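Local coordinates for protein cytosine-specific methyltransferase (Escherichia coli O157:H7 EDL933, PDB 3G7U) that probably methylates cytosines in DNA at carbon 5, taking the methyl group from S-adenosyl-L-methionine, at residues L15-A20 against Q233-V238; V26-E31 against K63-N68; S154-P159 against E357-G362. All blocks are in the same frame, centred on the assembly; numbering follows the deposited sequence. Where two conformers were deposited one is given.

Interaction 1: L15-A20 against Q233-V238; sequences LSLGAA and QIPRNV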
loop_
_atom_site.group_PDB
_atom_site.type_symbol
_atom_site.label_atom_id
_atom_site.label_comp_id
_atom_site.label_asym_id
_atom_site.label_seq_id
_atom_site.Cartn_x
_atom_site.Cartn_y
_atom_site.Cartn_z
ATOM N N LEU A 15 1.260 -3.412 1.115
ATOM C CA LEU A 15 0.631 -4.644 1.605
ATOM C C LEU A 15 1.615 -5.382 2.504
ATOM O O LEU A 15 1.212 -5.973 3.491
ATOM C CB LEU A 15 0.237 -5.519 0.406
ATOM C CG LEU A 15 -0.623 -6.725 0.704
ATOM C CD1 LEU A 15 -2.065 -6.224 1.090
ATOM C CD2 LEU A 15 -0.698 -7.577 -0.567
ATOM N N SER A 16 2.907 -5.312 2.172
ATOM C CA SER A 16 3.973 -5.898 3.012
ATOM C C SER A 16 3.976 -5.311 4.414
ATOM O O SER A 16 4.119 -6.033 5.428
ATOM C CB SER A 16 5.357 -5.650 2.423
ATOM O OG SER A 16 5.608 -6.528 1.346
ATOM N N LEU A 17 3.826 -3.997 4.495
ATOM C CA LEU A 17 3.853 -3.328 5.827
ATOM C C LEU A 17 2.611 -3.749 6.614
ATOM O O LEU A 17 2.674 -3.984 7.819
ATOM C CB LEU A 17 3.886 -1.806 5.670
ATOM C CG LEU A 17 3.823 -1.024 6.994
ATOM C CD1 LEU A 17 4.925 -1.531 7.977
ATOM C CD2 LEU A 17 3.942 0.484 6.718
ATOM N N GLY A 18 1.482 -3.842 5.921
ATOM C CA GLY A 18 0.261 -4.383 6.539
ATOM C C GLY A 18 0.500 -5.787 7.089
ATOM O O GLY A 18 0.124 -6.075 8.225
ATOM N N ALA A 19 1.155 -6.647 6.299
ATOM C CA ALA A 19 1.410 -8.016 6.737
ATOM C C ALA A 19 2.303 -8.023 7.958
ATOM O O ALA A 19 2.025 -8.733 8.948
ATOM C CB ALA A 19 2.051 -8.835 5.591
ATOM N N ALA A 20 3.372 -7.242 7.913
ATOM C CA ALA A 20 4.383 -7.241 8.971
ATOM C C ALA A 20 3.793 -6.715 10.286
ATOM O O ALA A 20 4.053 -7.256 11.373
ATOM C CB ALA A 20 5.620 -6.399 8.544
ATOM N N GLN A 233 4.910 1.788 15.826
ATOM C CA GLN A 233 4.442 0.483 15.360
ATOM C C GLN A 233 5.323 -0.019 14.212
ATOM O O GLN A 233 4.833 -0.353 13.106
ATOM C CB GLN A 233 2.965 0.506 15.004
ATOM C CG GLN A 233 2.060 0.746 16.223
ATOM C CD GLN A 233 0.586 0.763 15.872
ATOM O OE1 GLN A 233 0.180 0.265 14.814
ATOM N NE2 GLN A 233 -0.233 1.342 16.764
ATOM N N ILE A 234 6.627 -0.018 14.484
ATOM C CA ILE A 234 7.624 -0.535 13.551
ATOM C C ILE A 234 7.777 -2.042 13.819
ATOM O O ILE A 234 8.250 -2.409 14.898
ATOM C CB ILE A 234 9.008 0.137 13.752
ATOM C CG1 ILE A 234 8.915 1.689 13.761
ATOM C CG2 ILE A 234 9.995 -0.386 12.709
ATOM C CD1 ILE A 234 10.220 2.396 13.968
ATOM N N PRO A 235 7.380 -2.915 12.862
ATOM C CA PRO A 235 7.552 -4.362 13.084
ATOM C C PRO A 235 9.005 -4.753 13.228
ATOM O O PRO A 235 9.908 -4.022 12.781
ATOM C CB PRO A 235 6.918 -4.993 11.831
ATOM C CG PRO A 235 5.995 -3.915 11.317
ATOM C CD PRO A 235 6.749 -2.660 11.552
ATOM N N ARG A 236 9.240 -5.881 13.899
ATOM C CA ARG A 236 10.593 -6.369 14.129
ATOM C C ARG A 236 11.282 -6.538 12.781
ATOM O O ARG A 236 10.666 -7.027 11.816
ATOM C CB ARG A 236 10.556 -7.702 14.902
ATOM C CG ARG A 236 11.917 -8.313 15.275
ATOM C CD ARG A 236 11.737 -9.591 16.122
ATOM N NE ARG A 236 10.606 -10.381 15.628
ATOM C CZ ARG A 236 10.689 -11.383 14.750
ATOM N NH1 ARG A 236 9.577 -12.006 14.365
ATOM N NH2 ARG A 236 11.870 -11.777 14.264
ATOM N N ASN A 237 12.518 -6.042 12.706
ATOM C CA ASN A 237 13.396 -6.170 11.525
ATOM C C ASN A 237 13.005 -5.299 10.311
ATOM O O ASN A 237 13.626 -5.372 9.252
ATOM C CB ASN A 237 13.542 -7.628 11.102
ATOM C CG ASN A 237 14.264 -8.461 12.143
ATOM O OD1 ASN A 237 15.306 -8.063 12.652
ATOM N ND2 ASN A 237 13.698 -9.610 12.467
ATOM N N VAL A 238 12.003 -4.449 10.492
ATOM C CA VAL A 238 11.500 -3.608 9.400
ATOM C C VAL A 238 12.013 -2.192 9.615
ATOM O O VAL A 238 12.184 -1.767 10.754
ATOM C CB VAL A 238 9.953 -3.688 9.384
ATOM C CG1 VAL A 238 9.302 -2.595 8.521
ATOM C CG2 VAL A 238 9.526 -5.127 8.952
#
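Ala20 and Pro235 meet where helix 14-22, which follows the first strand of the Rossmann-like methyltransferase sheet, packs against the loop between helices 225-231 and 241-248. The contact is small, burying 158 Å² in all, and rests wholly on apolar packing, with no hydrogen bond between the two segments. Its centre is the methyl of Ala20: CB of Ala20 lies 3.7 Å from CG of Pro235, and the proline ring also reaches the C-terminal carbonyl group of the segment, Pro235 CB standing 3.7 Å from Ala20 O. Leu17, one turn earlier, meets the other end of the ring at about a right angle. With CG anti to the backbone N (chi1 176°), its CD1 branch extends to 4.2 Å from Pro235 CD. Val238 completes the packing, its CG2 branch reaching Ala20 CB at 4.1 Å.

Hydrogen bonds act around this packing. The side-chain NE of Arg21 bonds to the carbonyl O of Gln233, tying helix to loop just beside it. Within the helix, backbone bonds place Leu17 and Ala20 on one flank. On the loop side, Pro235 to Val238 forms a type II turn that brings Val238 back beside Pro235, closed by Val238 N to Pro235 O at 3.1 Å.

Interaction 2: V26-E31 against K63-N68; sequences VKMAVE and KGFFKN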
loop_
_atom_site.group_PDB
_atom_site.type_symbol
_atom_site.label_atom_id
_atom_site.label_comp_id
_atom_site.label_asym_id
_atom_site.label_seq_id
_atom_site.Cartn_x
_atom_site.Cartn_y
_atom_site.Cartn_z
ATOM N N VAL A 26 7.530 -11.150 6.453
ATOM C CA VAL A 26 7.500 -11.009 4.976
ATOM C C VAL A 26 8.874 -11.507 4.545
ATOM O O VAL A 26 9.883 -10.816 4.726
ATOM C CB VAL A 26 7.296 -9.549 4.519
ATOM C CG1 VAL A 26 7.452 -9.414 2.962
ATOM C CG2 VAL A 26 5.903 -9.052 4.991
ATOM N N LYS A 27 8.907 -12.729 4.042
ATOM C CA LYS A 27 10.203 -13.400 3.793
ATOM C C LYS A 27 10.780 -13.044 2.428
ATOM O O LYS A 27 12.002 -13.072 2.244
ATOM C CB LYS A 27 10.077 -14.920 3.891
ATOM C CG LYS A 27 9.817 -15.459 5.272
ATOM C CD LYS A 27 10.974 -15.120 6.191
ATOM C CE LYS A 27 11.089 -16.130 7.300
ATOM N NZ LYS A 27 12.046 -15.691 8.335
ATOM N N MET A 28 9.923 -12.658 1.491
ATOM C CA MET A 28 10.354 -12.434 0.111
ATOM C C MET A 28 9.379 -11.442 -0.504
ATOM O O MET A 28 8.182 -11.591 -0.318
ATOM C CB MET A 28 10.312 -13.729 -0.729
ATOM C CG MET A 28 10.750 -13.615 -2.253
ATOM S SD MET A 28 10.628 -15.222 -3.139
ATOM C CE MET A 28 12.150 -15.822 -2.437
ATOM N N ALA A 29 9.906 -10.474 -1.253
ATOM C CA ALA A 29 9.065 -9.640 -2.126
ATOM C C ALA A 29 9.465 -9.851 -3.580
ATOM O O ALA A 29 10.684 -9.905 -3.887
ATOM C CB ALA A 29 9.228 -8.164 -1.728
ATOM N N VAL A 30 8.495 -10.003 -4.489
ATOM C CA VAL A 30 8.781 -10.140 -5.907
ATOM C C VAL A 30 8.177 -8.934 -6.630
ATOM O O VAL A 30 6.977 -8.680 -6.539
ATOM C CB VAL A 30 8.200 -11.440 -6.525
ATOM C CG1 VAL A 30 8.516 -11.530 -8.047
ATOM C CG2 VAL A 30 8.764 -12.689 -5.795
ATOM N N GLU A 31 9.038 -8.196 -7.306
ATOM C CA GLU A 31 8.583 -6.959 -8.010
ATOM C C GLU A 31 9.490 -6.696 -9.196
ATOM O O GLU A 31 10.682 -6.669 -9.035
ATOM C CB GLU A 31 8.653 -5.797 -6.999
ATOM C CG GLU A 31 8.407 -4.376 -7.563
ATOM C CD GLU A 31 7.127 -4.262 -8.351
ATOM O OE1 GLU A 31 6.065 -4.675 -7.851
ATOM O OE2 GLU A 31 7.165 -3.772 -9.501
ATOM N N LYS A 63 11.236 -22.323 -4.082
ATOM C CA LYS A 63 11.869 -23.082 -2.983
ATOM C C LYS A 63 13.403 -23.071 -3.108
ATOM O O LYS A 63 14.107 -22.989 -2.092
ATOM C CB LYS A 63 11.336 -24.526 -2.947
ATOM C CG LYS A 63 9.866 -24.659 -2.541
ATOM C CD LYS A 63 9.286 -25.998 -3.067
ATOM C CE LYS A 63 7.859 -26.226 -2.593
ATOM N NZ LYS A 63 7.270 -27.430 -3.274
ATOM N N GLY A 64 13.888 -23.101 -4.343
ATOM C CA GLY A 64 15.313 -22.952 -4.678
ATOM C C GLY A 64 15.911 -21.644 -4.239
ATOM O O GLY A 64 17.050 -21.598 -3.799
ATOM N N PHE A 65 15.142 -20.557 -4.340
ATOM C CA PHE A 65 15.618 -19.269 -3.845
ATOM C C PHE A 65 15.846 -19.317 -2.361
ATOM O O PHE A 65 16.817 -18.749 -1.863
ATOM C CB PHE A 65 14.568 -18.166 -4.089
ATOM C CG PHE A 65 14.337 -17.793 -5.538
ATOM C CD1 PHE A 65 15.258 -18.070 -6.544
ATOM C CD2 PHE A 65 13.196 -17.072 -5.879
ATOM C CE1 PHE A 65 15.024 -17.700 -7.866
ATOM C CE2 PHE A 65 12.956 -16.669 -7.202
ATOM C CZ PHE A 65 13.873 -16.967 -8.196
ATOM N N PHE A 66 14.937 -19.966 -1.629
ATOM C CA PHE A 66 15.065 -20.015 -0.178
ATOM C C PHE A 66 16.122 -21.000 0.315
ATOM O O PHE A 66 16.727 -20.778 1.358
ATOM C CB PHE A 66 13.729 -20.407 0.442
ATOM C CG PHE A 66 12.757 -19.270 0.538
ATOM C CD1 PHE A 66 12.980 -18.218 1.409
ATOM C CD2 PHE A 66 11.601 -19.291 -0.218
ATOM C CE1 PHE A 66 12.046 -17.164 1.494
ATOM C CE2 PHE A 66 10.653 -18.246 -0.116
ATOM C CZ PHE A 66 10.889 -17.204 0.735
ATOM N N LYS A 67 16.223 -22.112 -0.400
ATOM C CA LYS A 67 17.173 -23.225 -0.096
ATOM C C LYS A 67 16.915 -23.980 1.204
ATOM O O LYS A 67 17.689 -24.858 1.561
ATOM C CB LYS A 67 18.615 -22.718 -0.055
ATOM C CG LYS A 67 19.116 -22.194 -1.365
ATOM C CD LYS A 67 20.603 -21.930 -1.326
ATOM C CE LYS A 67 21.039 -20.989 -0.219
ATOM N NZ LYS A 67 21.175 -19.595 -0.684
ATOM N N ASN A 68 15.855 -23.645 1.925
ATOM C CA ASN A 68 15.743 -24.119 3.294
ATOM C C ASN A 68 14.360 -24.659 3.588
ATOM O O ASN A 68 13.882 -24.538 4.724
ATOM C CB ASN A 68 16.106 -23.000 4.289
ATOM C CG ASN A 68 15.243 -21.768 4.097
ATOM O OD1 ASN A 68 14.223 -21.837 3.430
ATOM N ND2 ASN A 68 15.662 -20.639 4.649
#
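Met28 lays its terminal methyl over one face of the Phe66 ring, a CH-pi contact in which CE stands 3.9 Å from the ring centroid and 24° off the ring normal. The methyl is displaced toward the rim, nearest CE2 and CZ. Its sulfur accompanies it more obliquely: Met28 SD lies 5.0 Å from the Phe66 centroid, which makes the pair a Met-aromatic contact as well.

The shape of the methionine explains this reach. Its chain runs extended from strand 25-30 through chi1 and chi2, both near 180°, then bends at chi3 (-78°), turning CE into the angle between the two phenylalanines. The same methyl therefore has a second partner, packing against Phe65 CB at 3.8 Å and meeting the Phe65 ring at its edge, near the ring plane. Closer to the strand backbone, Met28 CB approaches Phe66 CZ at 3.8 Å.

Lys27 adds a smaller aliphatic touch, its CB lying 3.8 Å from Phe66 CE1. The rest of that chain departs from the contact, and its ammonium group pairs with Asp25 in a salt bridge. Phe66 also touches Ile6 and Leu48 on the neighbouring strands 4-8 and 48-50, whereas Phe65 packs on Leu57 and Val50.

Just past the helix, Lys67 leaves helical geometry with a positive phi. Met28, Lys27 and the two phenylalanines seat the last turn of helix 59-66 against the strand 25-30 region of the central sheet, the helix-on-sheet packing that builds a layered Rossmann-like methyltransferase fold.

Interaction 3: S154-P159 against E357-G362; sequences SDYGAP and EYILKG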
loop_
_atom_site.group_PDB
_atom_site.type_symbol
_atom_site.label_atom_id
_atom_site.label_comp_id
_atom_site.label_asym_id
_atom_site.label_seq_id
_atom_site.Cartn_x
_atom_site.Cartn_y
_atom_site.Cartn_z
ATOM N N SER A 154 -11.167 4.735 4.101
ATOM C CA SER A 154 -11.475 5.664 5.201
ATOM C C SER A 154 -12.265 5.013 6.365
ATOM O O SER A 154 -12.145 5.439 7.528
ATOM C CB SER A 154 -12.197 6.905 4.667
ATOM O OG SER A 154 -13.284 6.561 3.845
ATOM N N ASP A 155 -12.998 3.942 6.046
ATOM C CA ASP A 155 -13.685 3.135 7.063
ATOM C C ASP A 155 -12.682 2.450 7.988
ATOM O O ASP A 155 -13.047 2.054 9.086
ATOM C CB ASP A 155 -14.582 2.088 6.413
ATOM C CG ASP A 155 -15.771 2.686 5.685
ATOM O OD1 ASP A 155 -16.124 3.862 5.931
ATOM O OD2 ASP A 155 -16.373 1.973 4.854
ATOM N N TYR A 156 -11.415 2.319 7.562
ATOM C CA TYR A 156 -10.403 1.708 8.433
ATOM C C TYR A 156 -9.454 2.702 9.055
ATOM O O TYR A 156 -8.482 2.322 9.722
ATOM C CB TYR A 156 -9.627 0.611 7.703
ATOM C CG TYR A 156 -10.504 -0.554 7.354
ATOM C CD1 TYR A 156 -10.523 -1.698 8.154
ATOM C CD2 TYR A 156 -11.336 -0.511 6.242
ATOM C CE1 TYR A 156 -11.348 -2.778 7.839
ATOM C CE2 TYR A 156 -12.153 -1.583 5.904
ATOM C CZ TYR A 156 -12.162 -2.703 6.715
ATOM O OH TYR A 156 -12.959 -3.755 6.377
ATOM N N GLY A 157 -9.758 3.984 8.901
ATOM C CA GLY A 157 -8.983 4.994 9.603
ATOM C C GLY A 157 -7.812 5.482 8.756
ATOM O O GLY A 157 -6.897 6.075 9.295
ATOM N N ALA A 158 -7.817 5.235 7.459
ATOM C CA ALA A 158 -6.920 5.916 6.537
ATOM C C ALA A 158 -7.538 7.186 5.991
ATOM O O ALA A 158 -8.693 7.244 5.848
ATOM C CB ALA A 158 -6.571 5.036 5.440
ATOM N N PRO A 159 -6.754 8.200 5.670
ATOM C CA PRO A 159 -7.326 9.483 5.286
ATOM C C PRO A 159 -7.728 9.573 3.845
ATOM O O PRO A 159 -7.659 10.606 3.317
ATOM C CB PRO A 159 -6.186 10.455 5.526
ATOM C CG PRO A 159 -5.290 9.803 6.398
ATOM C CD PRO A 159 -5.376 8.360 6.125
ATOM N N GLU A 357 -3.120 -3.750 7.126
ATOM C CA GLU A 357 -2.887 -4.280 8.473
ATOM C C GLU A 357 -4.163 -4.866 9.065
ATOM O O GLU A 357 -4.156 -5.962 9.648
ATOM C CB GLU A 357 -2.366 -3.223 9.426
ATOM C CG GLU A 357 -1.969 -3.833 10.814
ATOM C CD GLU A 357 -1.624 -2.778 11.827
ATOM O OE1 GLU A 357 -1.617 -1.574 11.453
ATOM O OE2 GLU A 357 -1.349 -3.145 12.985
ATOM N N TYR A 358 -5.254 -4.136 8.900
ATOM C CA TYR A 358 -6.509 -4.572 9.482
ATOM C C TYR A 358 -6.963 -5.918 8.961
ATOM O O TYR A 358 -7.274 -6.795 9.771
ATOM C CB TYR A 358 -7.607 -3.527 9.314
ATOM C CG TYR A 358 -8.652 -3.626 10.422
ATOM C CD1 TYR A 358 -8.524 -2.866 11.591
ATOM C CD2 TYR A 358 -9.742 -4.489 10.312
ATOM C CE1 TYR A 358 -9.458 -2.950 12.622
ATOM C CE2 TYR A 358 -10.684 -4.581 11.344
ATOM C CZ TYR A 358 -10.531 -3.802 12.495
ATOM O OH TYR A 358 -11.453 -3.863 13.534
ATOM N N ILE A 359 -7.021 -6.047 7.630
ATOM C CA ILE A 359 -7.442 -7.269 6.945
ATOM C C ILE A 359 -6.513 -8.443 7.258
ATOM O O ILE A 359 -6.986 -9.532 7.590
ATOM C CB ILE A 359 -7.527 -7.063 5.415
ATOM C CG1 ILE A 359 -8.482 -5.905 5.055
ATOM C CG2 ILE A 359 -7.896 -8.361 4.686
ATOM C CD1 ILE A 359 -9.933 -6.035 5.590
ATOM N N LEU A 360 -5.200 -8.211 7.139
ATOM C CA LEU A 360 -4.220 -9.269 7.407
ATOM C C LEU A 360 -4.197 -9.698 8.890
ATOM O O LEU A 360 -3.907 -10.856 9.172
ATOM C CB LEU A 360 -2.832 -8.850 6.863
ATOM C CG LEU A 360 -2.748 -9.041 5.323
ATOM C CD1 LEU A 360 -1.648 -8.151 4.720
ATOM C CD2 LEU A 360 -2.493 -10.537 4.958
ATOM N N LYS A 361 -4.503 -8.793 9.835
ATOM C CA LYS A 361 -4.525 -9.175 11.276
ATOM C C LYS A 361 -5.664 -10.168 11.552
ATOM O O LYS A 361 -5.521 -11.052 12.401
ATOM C CB LYS A 361 -4.628 -7.948 12.225
ATOM C CG LYS A 361 -4.472 -8.259 13.753
ATOM C CD LYS A 361 -3.111 -8.899 14.046
ATOM C CE LYS A 361 -2.758 -9.096 15.529
ATOM N NZ LYS A 361 -1.331 -9.660 15.615
ATOM N N GLY A 362 -6.755 -10.025 10.811
ATOM C CA GLY A 362 -7.877 -10.951 10.849
ATOM C C GLY A 362 -7.414 -12.348 10.482
ATOM O O GLY A 362 -7.704 -13.309 11.198
#
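Tyr156 drives the edge of its ring toward the face of Tyr358, giving an offset edge-to-face pair with centroids 5.2 Å apart and planes at 63°. This is the tight part of the contact. The CD1-CE1 side of Tyr156 does the touching: CE1 comes to 3.4 Å from Tyr358 CD2, and CD1 to 3.5 Å from Tyr358 CG. The approach is thus made at the root of the Tyr358 ring, not at its hydroxyl end, and Tyr358 CB is also drawn in, 3.6 Å from Tyr156 CD1.

Ile359 makes a looser contact, its CD1 lying 3.9 Å from Tyr156 OH and meeting the ring obliquely. This touch belongs to one of two modelled conformers of the isoleucine and is therefore less certain than the tyrosine pair. Tyr358 is partly exposed, in contrast to the buried Tyr156 and Ile359. Both phenols find polar partners beyond the pair: Tyr156 OH bonds with the carbonyl O of Phe183, and Tyr358 OH with the backbone N of Lys186.

Tyr156 closes a short 3-10 segment, and Gly157 follows with a positive phi (91°) that turns the chain away from the helix. The contact joins the connection between the antiparallel strands 143-152 and 163-171 to helix 353-367, whose Leu360 packs against helix 14-22 and strand 114-119.

Helix 14-22 connects the three contacts, lying against both strand 25-30 and helix 353-367. Interactions 1 and 3, with centres about 14 Å apart, touch directly: Leu360 CD1 of helix 353-367 lies 3.6 Å from Ala19 N. Interactions 1 and 2, about 17 Å between centres, touch through Val26, whose CG2 is 3.5 Å from Ser16 O. Interactions 2 and 3 do not meet, their nearest atoms remaining about 8 Å apart. Along the chain, interaction 2 is nested within the loop closed by interaction 1, whereas the segments of interactions 1 and 3 alternate. All three lie away from Cys81, the predicted catalytic residue.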